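Local coordinates for protein acetone carboxylase alpha subunit (Xanthobacter autotrophicus Py2, PDB 5M45) that belongs to the hydantoinase B/oxoprolinase family, binds manganese and magnesium ions, and forms part of a multi-subunit assembly, at residues D582-N587 with Y647-F652; V176-A181 with V224-Y229. One frame throughout, in Å; residues are numbered along the deposited sequence.

Contact 1: residues D582-N587 with Y647-F652; sequences DTDPEN and YVLERF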
# COMPACT_ATOMS: atom_id res chain seq x y z
N ASP A 582 4.42 -37.15 -12.07
CA ASP A 582 3.86 -37.22 -13.42
C ASP A 582 5.01 -37.66 -14.35
O ASP A 582 5.58 -36.89 -15.13
CB ASP A 582 3.28 -35.84 -13.76
CG ASP A 582 2.43 -35.82 -15.02
OD1 ASP A 582 1.64 -36.80 -15.27
OD2 ASP A 582 2.53 -34.78 -15.78
N THR A 583 5.31 -38.95 -14.26
CA THR A 583 6.54 -39.50 -14.80
C THR A 583 6.81 -39.18 -16.29
O THR A 583 7.92 -38.74 -16.65
CB THR A 583 6.57 -41.03 -14.53
OG1 THR A 583 6.46 -41.28 -13.10
CG2 THR A 583 7.86 -41.69 -15.08
N ASP A 584 5.79 -39.39 -17.12
CA ASP A 584 5.86 -39.08 -18.55
C ASP A 584 4.62 -38.27 -18.91
O ASP A 584 3.54 -38.86 -19.09
CB ASP A 584 5.90 -40.37 -19.38
CG ASP A 584 6.10 -40.11 -20.90
OD1 ASP A 584 6.02 -38.94 -21.36
OD2 ASP A 584 6.34 -41.10 -21.64
N PRO A 585 4.74 -36.93 -18.99
CA PRO A 585 3.52 -36.13 -19.19
C PRO A 585 2.86 -36.30 -20.55
O PRO A 585 1.70 -35.91 -20.72
CB PRO A 585 3.99 -34.69 -18.99
CG PRO A 585 5.46 -34.73 -19.09
CD PRO A 585 5.90 -36.09 -18.67
N GLU A 586 3.58 -36.88 -21.51
CA GLU A 586 3.02 -37.28 -22.80
C GLU A 586 2.17 -38.54 -22.70
O GLU A 586 1.29 -38.76 -23.53
CB GLU A 586 4.17 -37.50 -23.81
CG GLU A 586 3.77 -37.75 -25.25
CD GLU A 586 4.94 -37.60 -26.24
OE1 GLU A 586 6.00 -36.96 -25.96
OE2 GLU A 586 4.74 -38.15 -27.36
N ASN A 587 2.47 -39.40 -21.73
CA ASN A 587 1.77 -40.69 -21.49
C ASN A 587 1.36 -40.78 -20.01
O ASN A 587 1.83 -41.66 -19.30
CB ASN A 587 2.68 -41.86 -21.89
CG ASN A 587 3.02 -41.84 -23.34
OD1 ASN A 587 2.13 -42.03 -24.18
ND2 ASN A 587 4.26 -41.53 -23.67
N TYR A 647 16.24 -40.84 -13.82
CA TYR A 647 16.73 -39.56 -14.35
C TYR A 647 16.37 -39.28 -15.82
O TYR A 647 16.29 -38.11 -16.23
CB TYR A 647 18.25 -39.41 -14.14
CG TYR A 647 18.68 -39.44 -12.67
CD1 TYR A 647 18.70 -38.28 -11.90
CD2 TYR A 647 19.09 -40.63 -12.06
CE1 TYR A 647 19.09 -38.30 -10.56
CE2 TYR A 647 19.48 -40.67 -10.72
CZ TYR A 647 19.50 -39.50 -9.98
OH TYR A 647 19.87 -39.51 -8.65
N VAL A 648 16.21 -40.34 -16.61
CA VAL A 648 15.94 -40.28 -18.03
C VAL A 648 14.92 -41.35 -18.41
O VAL A 648 15.09 -42.51 -18.02
CB VAL A 648 17.24 -40.55 -18.85
CG1 VAL A 648 16.94 -40.69 -20.36
CG2 VAL A 648 18.27 -39.45 -18.61
N LEU A 649 13.91 -40.98 -19.19
CA LEU A 649 12.93 -41.94 -19.71
C LEU A 649 13.55 -42.85 -20.79
O LEU A 649 14.26 -42.36 -21.70
CB LEU A 649 11.69 -41.21 -20.28
CG LEU A 649 10.84 -40.39 -19.33
CD1 LEU A 649 9.80 -39.55 -20.08
CD2 LEU A 649 10.16 -41.28 -18.31
N GLU A 650 13.24 -44.14 -20.71
CA GLU A 650 13.83 -45.16 -21.59
C GLU A 650 13.78 -44.80 -23.09
O GLU A 650 14.75 -45.02 -23.81
CB GLU A 650 13.14 -46.52 -21.35
CG GLU A 650 13.81 -47.71 -22.06
CD GLU A 650 13.38 -47.92 -23.50
OE1 GLU A 650 12.30 -47.43 -23.87
OE2 GLU A 650 14.12 -48.57 -24.29
N ARG A 651 12.66 -44.23 -23.53
CA ARG A 651 12.45 -43.93 -24.95
C ARG A 651 13.38 -42.88 -25.53
O ARG A 651 13.54 -42.84 -26.74
CB ARG A 651 10.98 -43.60 -25.22
CG ARG A 651 10.48 -42.27 -24.61
CD ARG A 651 8.98 -42.42 -24.24
NE ARG A 651 8.29 -41.20 -23.75
CZ ARG A 651 8.12 -40.10 -24.49
NH1 ARG A 651 7.45 -39.03 -24.05
NH2 ARG A 651 8.65 -40.03 -25.71
N PHE A 652 14.06 -42.08 -24.72
CA PHE A 652 15.03 -41.14 -25.26
C PHE A 652 16.45 -41.69 -25.38
O PHE A 652 17.33 -41.04 -25.98
CB PHE A 652 15.00 -39.84 -24.43
CG PHE A 652 13.70 -39.13 -24.55
CD1 PHE A 652 13.39 -38.44 -25.74
CD2 PHE A 652 12.76 -39.19 -23.54
CE1 PHE A 652 12.16 -37.79 -25.90
CE2 PHE A 652 11.52 -38.55 -23.70
CZ PHE A 652 11.24 -37.83 -24.87
O HOH W 1 8.30 -37.54 -27.05
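D584 sends its CG anti to the backbone N (chi1 -175°), and R651, with CG held between its own N and carbonyl carbon (chi1 68°) and the chain bent at chi2, reaches across from the opposite direction to meet it. The result is a side-on arginine–carboxylate salt bridge between two type I beta turns, D584–N587 and L649–F652. R651 NE lies 2.9 Å from D584 OD2 and NH1 lies 3.0 Å from D584 OD1, the second bond being nearly straight; both come in on the syn side but tilted out of the carboxylate plane, NE the more, and the carboxylate and guanidinium planes are 21° apart. Each carboxylate oxygen also takes a donor from its own turn: the backbone N of E586 binds OD1, making an Asx turn, while N587 ND2 reaches OD2 from the face opposite R651 NE. Four N–H groups thus fix the rotation of this carboxylate. E586 extends the network with a weak bond from R651 NH1 to its OE1 at 3.2 Å, though the backbone of another protein's chain also binds that oxygen. Next to the charges, L649 CD2 packs 4.0 Å from T583 CG2, while T583 OG1 bonds to Q503. F652 CE2 sits 3.7 Å above the guanidinium plane of R651, over its centre. At the edge of that plane, a water accepts from R651 NH2 at 2.8 Å and lies 2.6 Å from E586 OE1.

Contact 2: residues V176-A181 with V224-Y229; sequences VIDTGA and VRTTRY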
# COMPACT_ATOMS: atom_id res chain seq x y z
N VAL A 176 9.89 -12.61 3.36
CA VAL A 176 8.58 -12.86 4.06
C VAL A 176 7.57 -13.51 3.11
O VAL A 176 7.69 -13.39 1.87
CB VAL A 176 7.99 -11.59 4.71
CG1 VAL A 176 9.02 -10.94 5.63
CG2 VAL A 176 7.49 -10.57 3.65
N ILE A 177 6.55 -14.16 3.68
CA ILE A 177 5.61 -14.95 2.89
C ILE A 177 4.79 -14.06 1.93
O ILE A 177 4.63 -14.40 0.74
CB ILE A 177 4.67 -15.83 3.76
CG1 ILE A 177 5.50 -16.81 4.59
CG2 ILE A 177 3.64 -16.58 2.87
CD1 ILE A 177 4.71 -17.52 5.69
N ASP A 178 4.26 -12.94 2.42
CA ASP A 178 3.52 -12.01 1.58
C ASP A 178 3.58 -10.59 2.10
O ASP A 178 3.81 -10.37 3.32
CB ASP A 178 2.06 -12.45 1.34
CG ASP A 178 1.08 -11.98 2.44
OD1 ASP A 178 1.06 -12.56 3.55
OD2 ASP A 178 0.29 -11.03 2.19
N THR A 179 3.36 -9.63 1.17
CA THR A 179 3.28 -8.22 1.49
C THR A 179 1.95 -7.59 1.07
O THR A 179 1.87 -6.38 0.91
CB THR A 179 4.48 -7.41 0.92
OG1 THR A 179 4.73 -7.76 -0.44
CG2 THR A 179 5.74 -7.71 1.72
N GLY A 180 0.88 -8.38 0.95
CA GLY A 180 -0.42 -7.80 0.66
C GLY A 180 -0.51 -7.23 -0.75
O GLY A 180 -1.03 -6.11 -0.94
N ALA A 181 -0.01 -7.98 -1.72
CA ALA A 181 -0.26 -7.69 -3.15
C ALA A 181 -1.61 -8.26 -3.54
O ALA A 181 -2.21 -9.03 -2.79
CB ALA A 181 0.85 -8.28 -4.03
N VAL A 224 -0.78 -6.97 5.42
CA VAL A 224 -0.34 -8.30 4.95
C VAL A 224 -1.36 -9.37 5.39
O VAL A 224 -2.14 -9.17 6.31
CB VAL A 224 1.10 -8.65 5.43
CG1 VAL A 224 2.09 -7.52 5.11
CG2 VAL A 224 1.18 -8.99 6.92
N ARG A 225 -1.36 -10.49 4.67
CA ARG A 225 -2.14 -11.67 5.05
C ARG A 225 -1.54 -12.44 6.24
O ARG A 225 -2.26 -12.77 7.22
CB ARG A 225 -2.35 -12.60 3.84
CG ARG A 225 -3.15 -11.98 2.70
CD ARG A 225 -3.13 -12.89 1.48
NE ARG A 225 -3.83 -12.39 0.31
CZ ARG A 225 -3.36 -11.49 -0.56
NH1 ARG A 225 -2.19 -10.92 -0.40
NH2 ARG A 225 -4.09 -11.15 -1.64
N THR A 226 -0.23 -12.73 6.15
CA THR A 226 0.45 -13.64 7.10
C THR A 226 1.05 -12.90 8.32
O THR A 226 2.26 -12.96 8.61
CB THR A 226 1.51 -14.49 6.35
OG1 THR A 226 2.41 -13.64 5.60
CG2 THR A 226 0.79 -15.50 5.41
N THR A 227 0.18 -12.18 9.03
CA THR A 227 0.59 -11.27 10.11
C THR A 227 1.56 -11.86 11.14
O THR A 227 2.59 -11.24 11.45
CB THR A 227 -0.66 -10.72 10.82
OG1 THR A 227 -1.50 -10.05 9.85
CG2 THR A 227 -0.26 -9.74 11.93
N ARG A 228 1.23 -13.02 11.71
CA ARG A 228 2.06 -13.61 12.77
C ARG A 228 3.47 -13.95 12.22
O ARG A 228 4.47 -13.73 12.88
CB ARG A 228 1.40 -14.87 13.40
CG ARG A 228 2.23 -15.48 14.53
CD ARG A 228 1.68 -16.84 15.13
NE ARG A 228 1.34 -17.86 14.11
CZ ARG A 228 0.13 -17.99 13.52
NH1 ARG A 228 -0.88 -17.16 13.80
NH2 ARG A 228 -0.08 -18.97 12.61
N TYR A 229 3.52 -14.46 10.98
CA TYR A 229 4.78 -14.83 10.32
C TYR A 229 5.63 -13.59 10.05
O TYR A 229 6.83 -13.58 10.34
CB TYR A 229 4.51 -15.63 9.03
CG TYR A 229 3.80 -16.96 9.29
CD1 TYR A 229 2.41 -17.02 9.25
CD2 TYR A 229 4.52 -18.14 9.52
CE1 TYR A 229 1.72 -18.21 9.51
CE2 TYR A 229 3.87 -19.33 9.75
CZ TYR A 229 2.47 -19.37 9.72
OH TYR A 229 1.81 -20.55 9.96
O HOH W 2 4.52 -11.80 5.86
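D178 turns its carboxylate onto the backbone that leads into helix 227-255, and the R225 side chain crosses that carboxylate at about a right angle, its first carbons passing the oxygens before the tip goes on to A181. R225 CB lies 3.4 Å from D178 OD1, CG passes 3.6 Å from OD2, and CD runs on past the same oxygen. With the chain extended from CG to NE, the guanidinium is carried beyond the acid to the carbonyl of A181, where NH1 and NH2 grip the one oxygen end-on, at 3.0 Å for R225 NH1 to A181 O and 3.1 Å for R225 NH2 to A181 O. NH1 also keeps a longer salt bridge to D178 OD2, with the carboxylate and guanidinium planes 69° apart.

Each oxygen of the carboxylate accepts two hydrogen bonds. Its syn lone pairs take two successive backbone N–H groups, R225 N on OD2 and T226 N on OD1. On the anti side, T226 OG1 donates to OD1 at 2.7 Å and G180 N closes an Asx turn onto OD2, both tilted out of the carboxylate plane, G180 N the more. A water donates to both T226 OG1 and D178 O, adding a second bridge. Beside this polar centre, I177 CD1 makes an off-centre CH-pi contact with the Y229 ring, 4.2 Å from its centroid.

R393 of the second subunit binds the carbonyls of V224 and R225, so the helix entrance also meets the subunit interface. Inside the protein, four hydrogen bonds and the nearby arginine probably favour a charged D178, making the buried acid the common acceptor for both segments.

Overall arrangement
The two contacts are separate along the chain and in space: both segments of contact 2 precede those of contact 1 in the sequence, their centres are 38 Å apart and their nearest atoms about 25 Å. Contact 2 is buried and follows strand 165-175, whose last residue, H175, binds manganese together with H150 and D153; the side chain of T179 is about 9 Å from that ion. Contact 1 lies at the periphery, its centre about 28 Å from that of the chain, where another protein's chain packs against it. Both use an aspartate that closes an Asx turn and pairs with an arginine, side-on in contact 1 and only through a longer salt bridge in contact 2, which joins a buried loop to the start of helix 227-255.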